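Local coordinates for protein nitrophorin Cim l NP (Cimex lectularius, PDB 2IMQ) that carries nitric oxide on a heme b and delivers it to the bite victim during feeding, causing vasodilation, at residues I105-D110 / D151-Y156; N145-Y150 / N173-T178; G194-D199 / P239-R244; G212-Q217 / A245-G250. All coordinates share one frame; numbering follows the deposited sequence. Where two conformers were deposited one is given.

Contact 1. Residues I105-D110 / D151-Y156; sequences IIVTVD and DTRLDY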
loop_
_atom_site.group_PDB
_atom_site.type_symbol
_atom_site.label_atom_id
_atom_site.label_comp_id
_atom_site.label_asym_id
_atom_site.label_seq_id
_atom_site.Cartn_x
_atom_site.Cartn_y
_atom_site.Cartn_z
ATOM N N ILE A 105 -5.175 -9.788 -11.156
ATOM C CA ILE A 105 -5.221 -9.088 -12.405
ATOM C C ILE A 105 -4.214 -7.944 -12.397
ATOM O O ILE A 105 -3.852 -7.397 -11.348
ATOM C CB ILE A 105 -6.656 -8.505 -12.713
ATOM C CG1 ILE A 105 -7.032 -7.406 -11.725
ATOM C CG2 ILE A 105 -7.718 -9.653 -12.829
ATOM C CD1 ILE A 105 -7.910 -6.354 -12.321
ATOM N N ILE A 106 -3.734 -7.630 -13.572
ATOM C CA ILE A 106 -2.937 -6.460 -13.789
ATOM C C ILE A 106 -3.722 -5.592 -14.755
ATOM O O ILE A 106 -4.240 -6.085 -15.785
ATOM C CB ILE A 106 -1.581 -6.848 -14.408
ATOM C CG1 ILE A 106 -0.758 -7.693 -13.448
ATOM C CG2 ILE A 106 -0.791 -5.642 -14.709
ATOM C CD1 ILE A 106 0.540 -8.213 -14.007
ATOM N N VAL A 107 -3.748 -4.290 -14.463
ATOM C CA VAL A 107 -4.402 -3.300 -15.304
ATOM C C VAL A 107 -3.325 -2.319 -15.727
ATOM O O VAL A 107 -2.593 -1.765 -14.882
ATOM C CB VAL A 107 -5.531 -2.531 -14.586
ATOM C CG1 VAL A 107 -5.981 -1.357 -15.449
ATOM C CG2 VAL A 107 -6.699 -3.459 -14.273
ATOM N N THR A 108 -3.229 -2.012 -16.998
ATOM C CA THR A 108 -2.309 -0.974 -17.394
ATOM C C THR A 108 -3.030 0.025 -18.249
ATOM O O THR A 108 -3.908 -0.339 -19.035
ATOM C CB THR A 108 -1.054 -1.539 -18.037
ATOM O OG1 THR A 108 -1.406 -2.423 -19.100
ATOM C CG2 THR A 108 -0.305 -2.436 -17.044
ATOM N N VAL A 109 -2.662 1.291 -18.100
ATOM C CA VAL A 109 -3.445 2.369 -18.657
ATOM C C VAL A 109 -2.708 3.100 -19.788
ATOM O O VAL A 109 -3.333 3.852 -20.562
ATOM C CB VAL A 109 -3.939 3.328 -17.553
ATOM C CG1 VAL A 109 -4.842 2.591 -16.548
ATOM C CG2 VAL A 109 -2.814 3.895 -16.816
ATOM N N ASP A 110 -1.404 2.835 -19.930
ATOM C CA ASP A 110 -0.562 3.484 -20.938
ATOM C C ASP A 110 0.158 2.449 -21.829
ATOM O O ASP A 110 0.384 1.311 -21.430
ATOM C CB ASP A 110 0.492 4.382 -20.262
ATOM C CG ASP A 110 1.394 3.616 -19.272
ATOM O OD1 ASP A 110 0.915 2.677 -18.591
ATOM O OD2 ASP A 110 2.602 3.883 -19.121
ATOM N N ASP A 151 -8.420 3.493 -10.837
ATOM C CA ASP A 151 -9.150 3.057 -11.995
ATOM C C ASP A 151 -10.232 2.132 -11.459
ATOM O O ASP A 151 -10.014 1.331 -10.539
ATOM C CB ASP A 151 -8.184 2.302 -12.906
ATOM C CG ASP A 151 -8.767 1.958 -14.272
ATOM O OD1 ASP A 151 -9.628 1.076 -14.331
ATOM O OD2 ASP A 151 -8.377 2.534 -15.304
ATOM N N THR A 152 -11.400 2.166 -12.097
ATOM C CA THR A 152 -12.543 1.402 -11.543
ATOM C C THR A 152 -12.266 -0.079 -11.653
ATOM O O THR A 152 -12.798 -0.836 -10.878
ATOM C CB THR A 152 -13.839 1.752 -12.258
ATOM O OG1 THR A 152 -13.611 1.618 -13.650
ATOM C CG2 THR A 152 -14.209 3.166 -12.003
ATOM N N ARG A 153 -11.438 -0.503 -12.609
ATOM C CA ARG A 153 -11.094 -1.909 -12.775
ATOM C C ARG A 153 -10.301 -2.482 -11.625
ATOM O O ARG A 153 -10.205 -3.678 -11.459
ATOM C CB ARG A 153 -10.284 -2.108 -14.050
ATOM C CG ARG A 153 -11.094 -1.840 -15.349
ATOM C CD ARG A 153 -10.202 -1.872 -16.542
ATOM N NE ARG A 153 -9.418 -0.638 -16.664
ATOM C CZ ARG A 153 -8.510 -0.405 -17.612
ATOM N NH1 ARG A 153 -8.298 -1.305 -18.561
ATOM N NH2 ARG A 153 -7.839 0.734 -17.639
ATOM N N LEU A 154 -9.719 -1.603 -10.815
ATOM C CA LEU A 154 -8.887 -1.981 -9.641
ATOM C C LEU A 154 -9.704 -1.995 -8.358
ATOM O O LEU A 154 -9.200 -2.394 -7.296
ATOM C CB LEU A 154 -7.690 -1.038 -9.512
ATOM C CG LEU A 154 -6.732 -1.005 -10.679
ATOM C CD1 LEU A 154 -5.767 0.175 -10.540
ATOM C CD2 LEU A 154 -5.948 -2.277 -10.800
ATOM N N ASP A 155 -10.984 -1.625 -8.453
ATOM C CA ASP A 155 -11.835 -1.372 -7.299
ATOM C C ASP A 155 -12.867 -2.495 -7.216
ATOM O O ASP A 155 -13.956 -2.440 -7.851
ATOM C CB ASP A 155 -12.551 -0.039 -7.431
ATOM C CG ASP A 155 -13.281 0.349 -6.202
ATOM O OD1 ASP A 155 -13.625 -0.542 -5.363
ATOM O OD2 ASP A 155 -13.593 1.542 -6.007
ATOM N N TYR A 156 -12.559 -3.499 -6.389
ATOM C CA TYR A 156 -13.394 -4.686 -6.250
ATOM C C TYR A 156 -14.561 -4.476 -5.303
ATOM O O TYR A 156 -15.283 -5.434 -4.955
ATOM C CB TYR A 156 -12.525 -5.896 -5.874
ATOM C CG TYR A 156 -11.867 -6.588 -7.033
ATOM C CD1 TYR A 156 -11.364 -5.915 -8.126
ATOM C CD2 TYR A 156 -11.699 -7.947 -6.998
ATOM C CE1 TYR A 156 -10.791 -6.599 -9.188
ATOM C CE2 TYR A 156 -11.126 -8.627 -8.038
ATOM C CZ TYR A 156 -10.688 -7.956 -9.124
ATOM O OH TYR A 156 -10.097 -8.590 -10.183
#

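Contact 2. Residues N145-Y150 / N173-T178; sequences NTKYAY and NVRVET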
loop_
_atom_site.group_PDB
_atom_site.type_symbol
_atom_site.label_atom_id
_atom_site.label_comp_id
_atom_site.label_asym_id
_atom_site.label_seq_id
_atom_site.Cartn_x
_atom_site.Cartn_y
_atom_site.Cartn_z
ATOM N N ASN A 145 -9.331 11.485 -16.046
ATOM C CA ASN A 145 -8.820 12.840 -16.289
ATOM C C ASN A 145 -8.284 13.517 -15.036
ATOM O O ASN A 145 -8.294 14.742 -14.960
ATOM C CB ASN A 145 -9.794 13.746 -17.040
ATOM C CG ASN A 145 -9.065 14.887 -17.794
ATOM O OD1 ASN A 145 -9.627 15.997 -17.988
ATOM N ND2 ASN A 145 -7.886 14.626 -18.247
ATOM N N THR A 146 -7.779 12.721 -14.129
ATOM C CA THR A 146 -7.015 13.195 -12.986
ATOM C C THR A 146 -5.680 12.503 -12.933
ATOM O O THR A 146 -5.413 11.536 -13.625
ATOM C CB THR A 146 -7.686 12.934 -11.669
ATOM O OG1 THR A 146 -7.514 11.552 -11.260
ATOM C CG2 THR A 146 -9.137 13.310 -11.699
ATOM N N LYS A 147 -4.814 12.968 -12.038
ATOM C CA LYS A 147 -3.518 12.392 -11.847
ATOM C C LYS A 147 -3.532 11.271 -10.819
ATOM O O LYS A 147 -2.497 10.691 -10.544
ATOM C CB LYS A 147 -2.526 13.438 -11.394
ATOM C CG LYS A 147 -2.722 13.902 -9.952
ATOM C CD LYS A 147 -1.794 15.016 -9.513
ATOM C CE LYS A 147 -2.177 15.472 -8.126
ATOM N NZ LYS A 147 -1.293 14.902 -7.162
ATOM N N TYR A 148 -4.688 11.009 -10.221
ATOM C CA TYR A 148 -4.726 10.086 -9.078
ATOM C C TYR A 148 -4.698 8.628 -9.590
ATOM O O TYR A 148 -5.244 8.286 -10.618
ATOM C CB TYR A 148 -5.944 10.356 -8.224
ATOM C CG TYR A 148 -6.039 11.803 -7.759
ATOM C CD1 TYR A 148 -7.106 12.617 -8.123
ATOM C CD2 TYR A 148 -5.028 12.383 -7.043
ATOM C CE1 TYR A 148 -7.170 13.945 -7.746
ATOM C CE2 TYR A 148 -5.076 13.727 -6.682
ATOM C CZ TYR A 148 -6.140 14.490 -7.006
ATOM O OH TYR A 148 -6.142 15.804 -6.664
ATOM N N ALA A 149 -4.083 7.756 -8.780
ATOM C CA ALA A 149 -3.876 6.368 -9.135
ATOM C C ALA A 149 -5.108 5.524 -8.797
ATOM O O ALA A 149 -5.076 4.590 -8.005
ATOM C CB ALA A 149 -2.622 5.836 -8.490
ATOM N N TYR A 150 -6.205 5.872 -9.435
ATOM C CA TYR A 150 -7.455 5.160 -9.341
ATOM C C TYR A 150 -7.888 4.703 -10.746
ATOM O O TYR A 150 -7.732 5.443 -11.724
ATOM C CB TYR A 150 -8.575 6.026 -8.779
ATOM C CG TYR A 150 -9.879 5.289 -8.583
ATOM C CD1 TYR A 150 -10.073 4.546 -7.468
ATOM C CD2 TYR A 150 -10.897 5.352 -9.524
ATOM C CE1 TYR A 150 -11.238 3.844 -7.282
ATOM C CE2 TYR A 150 -12.061 4.675 -9.350
ATOM C CZ TYR A 150 -12.262 3.936 -8.211
ATOM O OH TYR A 150 -13.426 3.208 -8.022
ATOM N N ASN A 173 -0.588 8.882 -5.677
ATOM C CA ASN A 173 -0.322 10.121 -6.390
ATOM C C ASN A 173 -1.179 11.250 -5.901
ATOM O O ASN A 173 -1.481 12.182 -6.594
ATOM C CB ASN A 173 -0.353 9.996 -7.930
ATOM C CG ASN A 173 0.548 10.990 -8.552
ATOM O OD1 ASN A 173 1.602 11.302 -7.984
ATOM N ND2 ASN A 173 0.155 11.497 -9.711
ATOM N N VAL A 174 -1.575 11.143 -4.645
ATOM C CA VAL A 174 -2.285 12.168 -3.870
ATOM C C VAL A 174 -1.211 12.993 -3.096
ATOM O O VAL A 174 -0.382 12.402 -2.423
ATOM C CB VAL A 174 -3.291 11.518 -2.884
ATOM C CG1 VAL A 174 -3.793 12.510 -1.903
ATOM C CG2 VAL A 174 -4.432 10.905 -3.664
ATOM N N ARG A 175 -1.328 14.301 -3.186
ATOM C CA ARG A 175 -0.341 15.188 -2.559
ATOM C C ARG A 175 -1.046 16.267 -1.738
ATOM O O ARG A 175 -2.260 16.341 -1.712
ATOM C CB ARG A 175 0.577 15.797 -3.605
ATOM C CG ARG A 175 1.333 14.755 -4.458
ATOM C CD ARG A 175 2.374 14.057 -3.623
ATOM N NE ARG A 175 3.237 13.141 -4.342
ATOM C CZ ARG A 175 3.040 11.831 -4.417
ATOM N NH1 ARG A 175 1.959 11.273 -3.880
ATOM N NH2 ARG A 175 3.910 11.079 -5.045
ATOM N N VAL A 176 -0.236 17.059 -1.052
ATOM C CA VAL A 176 -0.743 18.162 -0.276
ATOM C C VAL A 176 -0.702 19.399 -1.141
ATOM O O VAL A 176 0.376 19.831 -1.564
ATOM C CB VAL A 176 0.117 18.302 0.996
ATOM C CG1 VAL A 176 -0.121 19.617 1.719
ATOM C CG2 VAL A 176 -0.143 17.152 1.984
ATOM N N GLU A 177 -1.860 19.986 -1.369
ATOM C CA GLU A 177 -2.015 21.099 -2.271
ATOM C C GLU A 177 -1.959 22.423 -1.489
ATOM O O GLU A 177 -2.949 23.101 -1.304
ATOM C CB GLU A 177 -3.326 20.936 -3.026
ATOM C CG GLU A 177 -3.407 21.845 -4.236
ATOM C CD GLU A 177 -4.555 21.585 -5.154
ATOM O OE1 GLU A 177 -5.025 20.430 -5.226
ATOM O OE2 GLU A 177 -4.948 22.575 -5.840
ATOM N N THR A 178 -0.764 22.787 -1.077
ATOM C CA THR A 178 -0.446 24.108 -0.574
ATOM C C THR A 178 1.022 24.334 -0.815
ATOM O O THR A 178 1.750 23.476 -1.313
ATOM C CB THR A 178 -0.819 24.242 0.907
ATOM O OG1 THR A 178 -0.722 25.605 1.327
ATOM C CG2 THR A 178 0.038 23.420 1.838
HETATM O O HOH W 1 1.334 14.540 -7.792
#

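Contact 3. Residues G194-D199 / P239-R244; sequences GLMAFD and PSWTDR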
loop_
_atom_site.group_PDB
_atom_site.type_symbol
_atom_site.label_atom_id
_atom_site.label_comp_id
_atom_site.label_asym_id
_atom_site.label_seq_id
_atom_site.Cartn_x
_atom_site.Cartn_y
_atom_site.Cartn_z
ATOM N N GLY A 194 -4.498 19.843 10.342
ATOM C CA GLY A 194 -4.519 21.102 9.636
ATOM C C GLY A 194 -3.879 20.968 8.285
ATOM O O GLY A 194 -4.364 21.528 7.287
ATOM N N LEU A 195 -2.785 20.247 8.199
ATOM C CA LEU A 195 -2.112 20.021 6.918
ATOM C C LEU A 195 -2.926 19.061 6.034
ATOM O O LEU A 195 -3.036 19.241 4.810
ATOM C CB LEU A 195 -0.678 19.557 7.122
ATOM C CG LEU A 195 0.166 19.441 5.848
ATOM C CD1 LEU A 195 0.179 20.730 5.111
ATOM C CD2 LEU A 195 1.503 18.962 6.161
ATOM N N MET A 196 -3.533 18.076 6.669
ATOM C CA MET A 196 -4.401 17.127 5.987
ATOM C C MET A 196 -5.586 17.794 5.336
ATOM O O MET A 196 -6.168 17.269 4.391
ATOM C CB MET A 196 -4.860 16.014 6.945
ATOM C CG MET A 196 -5.328 14.736 6.270
ATOM S SD MET A 196 -3.888 14.012 5.381
ATOM C CE MET A 196 -3.099 12.950 6.440
ATOM N N ALA A 197 -5.966 18.982 5.789
ATOM C CA ALA A 197 -7.024 19.749 5.131
ATOM C C ALA A 197 -6.688 20.068 3.657
ATOM O O ALA A 197 -7.576 20.204 2.860
ATOM C CB ALA A 197 -7.362 20.986 5.888
ATOM N N PHE A 198 -5.408 20.102 3.311
ATOM C CA PHE A 198 -4.912 20.411 1.952
ATOM C C PHE A 198 -4.607 19.144 1.155
ATOM O O PHE A 198 -4.285 19.235 -0.023
ATOM C CB PHE A 198 -3.674 21.290 2.043
ATOM C CG PHE A 198 -3.938 22.562 2.740
ATOM C CD1 PHE A 198 -3.549 22.751 4.049
ATOM C CD2 PHE A 198 -4.598 23.591 2.096
ATOM C CE1 PHE A 198 -3.828 23.920 4.702
ATOM C CE2 PHE A 198 -4.842 24.787 2.782
ATOM C CZ PHE A 198 -4.472 24.920 4.060
ATOM N N ASP A 199 -4.689 17.973 1.774
ATOM C CA ASP A 199 -4.433 16.748 1.102
ATOM C C ASP A 199 -5.522 16.482 0.057
ATOM O O ASP A 199 -6.688 16.768 0.243
ATOM C CB ASP A 199 -4.359 15.599 2.137
ATOM C CG ASP A 199 -4.197 14.273 1.470
ATOM O OD1 ASP A 199 -3.049 13.896 1.100
ATOM O OD2 ASP A 199 -5.192 13.499 1.334
ATOM N N PRO A 239 5.809 18.967 1.409
ATOM C CA PRO A 239 5.667 17.742 2.175
ATOM C C PRO A 239 4.277 17.150 2.015
ATOM O O PRO A 239 3.264 17.828 2.153
ATOM C CB PRO A 239 5.913 18.212 3.639
ATOM C CG PRO A 239 6.875 19.360 3.507
ATOM C CD PRO A 239 6.401 20.048 2.216
ATOM N N SER A 240 4.243 15.841 1.756
ATOM C CA SER A 240 3.017 15.133 1.444
ATOM C C SER A 240 3.020 13.729 2.004
ATOM O O SER A 240 4.087 13.179 2.293
ATOM C CB SER A 240 2.815 15.038 -0.088
ATOM O OG SER A 240 2.639 16.286 -0.668
ATOM N N TRP A 241 1.813 13.165 2.071
ATOM C CA TRP A 241 1.591 11.770 2.403
ATOM C C TRP A 241 1.469 10.996 1.107
ATOM O O TRP A 241 0.447 11.075 0.412
ATOM C CB TRP A 241 0.373 11.641 3.268
ATOM C CG TRP A 241 0.611 12.165 4.661
ATOM C CD1 TRP A 241 1.192 11.518 5.694
ATOM C CD2 TRP A 241 0.207 13.446 5.165
ATOM N NE1 TRP A 241 1.219 12.340 6.792
ATOM C CE2 TRP A 241 0.593 13.515 6.497
ATOM C CE3 TRP A 241 -0.411 14.561 4.593
ATOM C CZ2 TRP A 241 0.334 14.611 7.281
ATOM C CZ3 TRP A 241 -0.662 15.665 5.383
ATOM C CH2 TRP A 241 -0.269 15.667 6.714
ATOM N N THR A 242 2.510 10.269 0.790
ATOM C CA THR A 242 2.597 9.575 -0.493
ATOM C C THR A 242 2.052 8.155 -0.410
ATOM O O THR A 242 0.959 7.861 -0.913
ATOM C CB THR A 242 3.980 9.689 -1.041
ATOM O OG1 THR A 242 4.892 9.174 -0.093
ATOM C CG2 THR A 242 4.317 11.116 -1.275
ATOM N N ASP A 243 2.714 7.309 0.346
ATOM C CA ASP A 243 2.193 5.937 0.609
ATOM C C ASP A 243 0.981 6.004 1.526
ATOM O O ASP A 243 1.047 6.638 2.583
ATOM C CB ASP A 243 3.282 5.091 1.238
ATOM C CG ASP A 243 4.302 4.676 0.192
ATOM O OD1 ASP A 243 3.974 3.711 -0.579
ATOM O OD2 ASP A 243 5.408 5.252 0.008
ATOM N N ARG A 244 -0.102 5.338 1.152
ATOM C CA ARG A 244 -1.334 5.349 1.866
ATOM C C ARG A 244 -1.863 3.946 1.946
ATOM O O ARG A 244 -1.573 3.094 1.116
ATOM C CB ARG A 244 -2.408 6.243 1.173
ATOM C CG ARG A 244 -1.898 7.588 0.701
ATOM C CD ARG A 244 -1.523 8.576 1.796
ATOM N NE ARG A 244 -2.661 9.262 2.349
ATOM C CZ ARG A 244 -3.121 10.424 1.923
ATOM N NH1 ARG A 244 -2.516 11.086 0.933
ATOM N NH2 ARG A 244 -4.225 10.923 2.478
HETATM O O HOH W 2 -0.441 13.944 0.492
#

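Contact 4. Residues G212-Q217 / A245-G250; sequences GWTEPQ and ALYKSG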
loop_
_atom_site.group_PDB
_atom_site.type_symbol
_atom_site.label_atom_id
_atom_site.label_comp_id
_atom_site.label_asym_id
_atom_site.label_seq_id
_atom_site.Cartn_x
_atom_site.Cartn_y
_atom_site.Cartn_z
ATOM N N GLY A 212 -16.074 5.713 -0.927
ATOM C CA GLY A 212 -16.371 4.798 0.169
ATOM C C GLY A 212 -15.193 4.120 0.837
ATOM O O GLY A 212 -15.391 3.304 1.728
ATOM N N TRP A 213 -13.990 4.437 0.382
ATOM C CA TRP A 213 -12.778 3.897 0.955
ATOM C C TRP A 213 -12.366 4.770 2.112
ATOM O O TRP A 213 -12.517 6.001 2.076
ATOM C CB TRP A 213 -11.698 3.823 -0.076
ATOM C CG TRP A 213 -11.867 2.795 -1.165
ATOM C CD1 TRP A 213 -12.612 2.917 -2.297
ATOM C CD2 TRP A 213 -11.258 1.512 -1.214
ATOM N NE1 TRP A 213 -12.541 1.766 -3.032
ATOM C CE2 TRP A 213 -11.692 0.889 -2.388
ATOM C CE3 TRP A 213 -10.362 0.835 -0.381
ATOM C CZ2 TRP A 213 -11.240 -0.355 -2.778
ATOM C CZ3 TRP A 213 -9.948 -0.415 -0.716
ATOM C CH2 TRP A 213 -10.350 -1.015 -1.926
ATOM N N THR A 214 -11.837 4.147 3.146
ATOM C CA THR A 214 -11.484 4.887 4.339
ATOM C C THR A 214 -10.016 4.793 4.539
ATOM O O THR A 214 -9.446 3.737 4.400
ATOM C CB THR A 214 -12.225 4.285 5.527
ATOM O OG1 THR A 214 -13.649 4.276 5.264
ATOM C CG2 THR A 214 -11.998 5.061 6.793
ATOM N N GLU A 215 -9.414 5.882 4.992
ATOM C CA GLU A 215 -8.046 5.847 5.447
ATOM C C GLU A 215 -8.042 5.892 6.991
ATOM O O GLU A 215 -8.794 6.637 7.597
ATOM C CB GLU A 215 -7.289 7.069 4.929
ATOM C CG GLU A 215 -5.810 6.999 5.208
ATOM C CD GLU A 215 -4.997 8.114 4.608
ATOM O OE1 GLU A 215 -5.583 9.171 4.225
ATOM O OE2 GLU A 215 -3.746 7.931 4.469
ATOM N N PRO A 216 -7.234 5.073 7.635
ATOM C CA PRO A 216 -7.110 5.230 9.089
ATOM C C PRO A 216 -6.646 6.641 9.434
ATOM O O PRO A 216 -6.053 7.342 8.597
ATOM C CB PRO A 216 -6.020 4.240 9.446
ATOM C CG PRO A 216 -6.052 3.239 8.387
ATOM C CD PRO A 216 -6.286 4.087 7.092
ATOM N N GLN A 217 -6.936 7.083 10.665
ATOM C CA GLN A 217 -6.430 8.396 11.089
ATOM C C GLN A 217 -4.907 8.495 10.984
ATOM O O GLN A 217 -4.170 7.637 11.411
ATOM C CB GLN A 217 -6.812 8.706 12.544
ATOM C CG GLN A 217 -6.241 10.024 13.029
ATOM C CD GLN A 217 -6.513 10.415 14.460
ATOM O OE1 GLN A 217 -6.321 11.609 14.797
ATOM N NE2 GLN A 217 -6.926 9.455 15.312
ATOM N N ALA A 245 -2.699 3.726 2.954
ATOM C CA ALA A 245 -3.516 2.500 3.061
ATOM C C ALA A 245 -4.956 2.866 3.211
ATOM O O ALA A 245 -5.320 3.629 4.113
ATOM C CB ALA A 245 -3.075 1.670 4.281
ATOM N N LEU A 246 -5.774 2.334 2.324
ATOM C CA LEU A 246 -7.210 2.545 2.346
ATOM C C LEU A 246 -7.859 1.181 2.521
ATOM O O LEU A 246 -7.359 0.147 2.080
ATOM C CB LEU A 246 -7.713 3.128 1.027
ATOM C CG LEU A 246 -7.073 4.393 0.584
ATOM C CD1 LEU A 246 -7.682 4.816 -0.752
ATOM C CD2 LEU A 246 -7.158 5.491 1.642
ATOM N N TYR A 247 -9.016 1.183 3.173
ATOM C CA TYR A 247 -9.771 -0.050 3.391
ATOM C C TYR A 247 -11.243 0.138 3.181
ATOM O O TYR A 247 -11.753 1.236 3.309
ATOM C CB TYR A 247 -9.548 -0.581 4.812
ATOM C CG TYR A 247 -10.049 0.259 5.944
ATOM C CD1 TYR A 247 -11.320 0.027 6.529
ATOM C CD2 TYR A 247 -9.320 1.284 6.464
ATOM C CE1 TYR A 247 -11.794 0.804 7.600
ATOM C CE2 TYR A 247 -9.780 2.028 7.545
ATOM C CZ TYR A 247 -11.002 1.810 8.098
ATOM O OH TYR A 247 -11.399 2.612 9.176
ATOM N N LYS A 248 -11.905 -0.977 2.882
ATOM C CA LYS A 248 -13.344 -0.974 2.669
ATOM C C LYS A 248 -13.804 -2.403 2.786
ATOM O O LYS A 248 -13.064 -3.331 2.509
ATOM C CB LYS A 248 -13.666 -0.487 1.228
ATOM C CG LYS A 248 -15.076 -0.101 0.889
ATOM C CD LYS A 248 -15.104 0.506 -0.525
ATOM C CE LYS A 248 -16.532 0.839 -0.875
ATOM N NZ LYS A 248 -16.668 1.470 -2.149
ATOM N N SER A 249 -15.101 -2.552 3.044
ATOM C CA SER A 249 -15.819 -3.829 2.901
ATOM C C SER A 249 -16.944 -3.648 1.934
ATOM O O SER A 249 -17.635 -2.666 1.985
ATOM C CB SER A 249 -16.419 -4.285 4.217
ATOM O OG SER A 249 -17.195 -5.506 4.077
ATOM N N GLY A 250 -17.111 -4.638 1.074
ATOM C CA GLY A 250 -18.240 -4.685 0.181
ATOM C C GLY A 250 -19.498 -5.263 0.806
ATOM O O GLY A 250 -20.558 -5.229 0.181
HETATM O O HOH W 3 -14.302 2.184 3.964
#

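Contact 1. Residues I105-D110 / D151-Y156
Where D151 opens the second segment, its carboxylate OD2 meets V109 CG1 at 3.7 Å, and the same side chain makes an Asx turn: OD1 takes the backbone N of R153 on its anti lone pair. This turn and the 3-10 segment 152-154 pack on the side of strand 103-108 that carries I105 and V107, an outermost strand of the five-stranded sheet in this DNase I-like beta sandwich. No hydrogen bond crosses between the segments. R153 bends at chi3 (-77°) and curls back, so that NE and NH2 grip D151 side-on, one to each oxygen; NE to OD1 is 2.9 Å, and OD1 thereby holds two donors. The pairing fixes the rotation of the guanidinium and lays one face over V107, whose CG1 stands 3.5 Å from R153 CZ above the centre of the group. L154 turns its CD2 to V107 CG2, 3.7 Å away, on a buried patch that W168 of strand 165-169 also lines. Y156 comes last, from the opposite direction to I105, its ring also in cation-pi contact with K159. Its OH lies 3.6 Å from I105 CG1, while I105 CD1 sits near the ring plane, 4.3 Å from Y156 CE1.

Contact 2. Residues N145-Y150 / N173-T178
K147 places CG between its own backbone N and carbonyl carbon (chi1 72°), runs extended through chi3 and bends at chi4 (101°), which carries NZ to the backbone O of N173 at 2.8 Å. N173 answers with CG anti to its backbone N (chi1 -151°), swinging ND2 to K147 O. The two segments are irregular loops of the DNase I-like fold, one before and one after strand 165-169 in the chain, and an ST turn shapes the first: T146 OG1 accepts from Y148 N. The two side chains cross at about a right angle, and each gives its polar end to the other's main-chain carbonyl, so the loops are laced together twice. The bond from N173 ND2 to K147 O is nearly straight at 2.9 Å and lies in the amide plane, though it arrives tilted from the carbonyl plane. D138 takes another bond from ND2. Around NZ the grip is fuller: Q200 OE1 accepts from it, and a water that accepts from K147 NZ at 2.7 Å donates a hydrogen bond to N173 OD1. R175 brings its aliphatic CG and CB near NZ; its guanidinium forms a salt bridge with D171, and NH1 also bonds V174 O. K147 CG lies over one face of the Y148 ring, 3.9 Å above the plane and offset toward the rim, with N173 O at the ring edge. V174 CG2 packs obliquely on the ring, 3.7 Å from Y148 CD2.

Contact 3. Residues G194-D199 / P239-R244
R244 grips D199 end-on: NH1 reaches OD1 at 2.9 Å and NH2 reaches OD2 at 3.0 Å, the two planar groups being steeply turned to each other. R244 NH1 also bonds W241 O, so the salt bridge and the tryptophan backbone hold one another; a water accepts from W241 N and probably donates to D199 OD1. Beside this pair, in the conformer modelled here, M196 lays its terminal methyl over one face of the W241 indole. There CE stands 3.5 Å from the centroid of the six-membered ring, only 8° off its normal, in a CH-pi contact, and SD, 3.9 Å from the same centroid, makes this a Met-aromatic pair as well. L195 touches the far end of the indole obliquely, CD2 to W241 CH2 at 3.8 Å.

Farther out, E215 takes R244 NE in a second salt bridge, F220 O accepts from W241 NE1, and D199 OD2 caps L201 N at the start of helix 201-206. The contact thus packs W241 against L195 and M196 of helix 192-196, with L195 leaning on helix 180-188, just where the chain enters strand 243-248 at the border of the five-stranded sheet.

Contact 4. Residues G212-Q217 / A245-G250
The extended chain of K248 passes G212 O, with CG 3.5 Å from that oxygen, and ends at S157 OG and D211 O, both bonded to NZ. W213 follows and offers one face of its indole to the same lysine: K248 CD stands 3.8 Å from the centroid of the five-membered ring, almost on its normal, a CH-pi contact over the face. The benzo side abuts L246, W213 CE3 to L246 CB at 3.8 Å, while NE1 bonds D155 and the indole meets W168 edge-to-face.

At T214 the backbones join. T214 N gives to Y247 O and Y247 N gives to T214 O, both at 2.9 Å and both in the carbonyl plane. Y247 holds CG between its backbone N and carbonyl carbon (chi1 65°), which brings the ring back across T214, whose CB lies over the face and whose CG2 comes to 3.5 Å from Y247 OH. A water donates to both G212 O and Y247 O.

E215 packs CB on L246 CD2 at 3.6 Å, and its carboxylate is bonded by Y260 OH. P216 brings CD to 3.2 Å from A245 O, a carbonyl that finds no hydrogen-bond partner in the model, and lays CG near Y247 CE2.

The pattern is a single antiparallel beta bridge, a hydrogen-bonded pair: in this DNase I-like sandwich a loop segment meets the edge of strand 243-248 at T214 with Y247 and diverges from it.

Overall arrangement
Following the chain from the N terminus, the first strand used by these contacts is 103-108, and contact 1 closes a loop of 40 residues by bringing 151-156 back to it. Contact 2 opens inside that span, at 145-150, and ends at 173-178, so the two cross; Y150 OH to D155 OD2 also joins them directly. Contacts 3 and 4 both follow contacts 1 and 2 in series, and they cross each other, both using strand 243-248, with the R244-E215 salt bridge between them. Contact 3 adjoins contact 2 through E177 N to F198 O, and W213 of contact 4 reaches back to D155 of contact 1. Together they tie both outermost strands of the five-stranded sheet to its connecting loops and short helices.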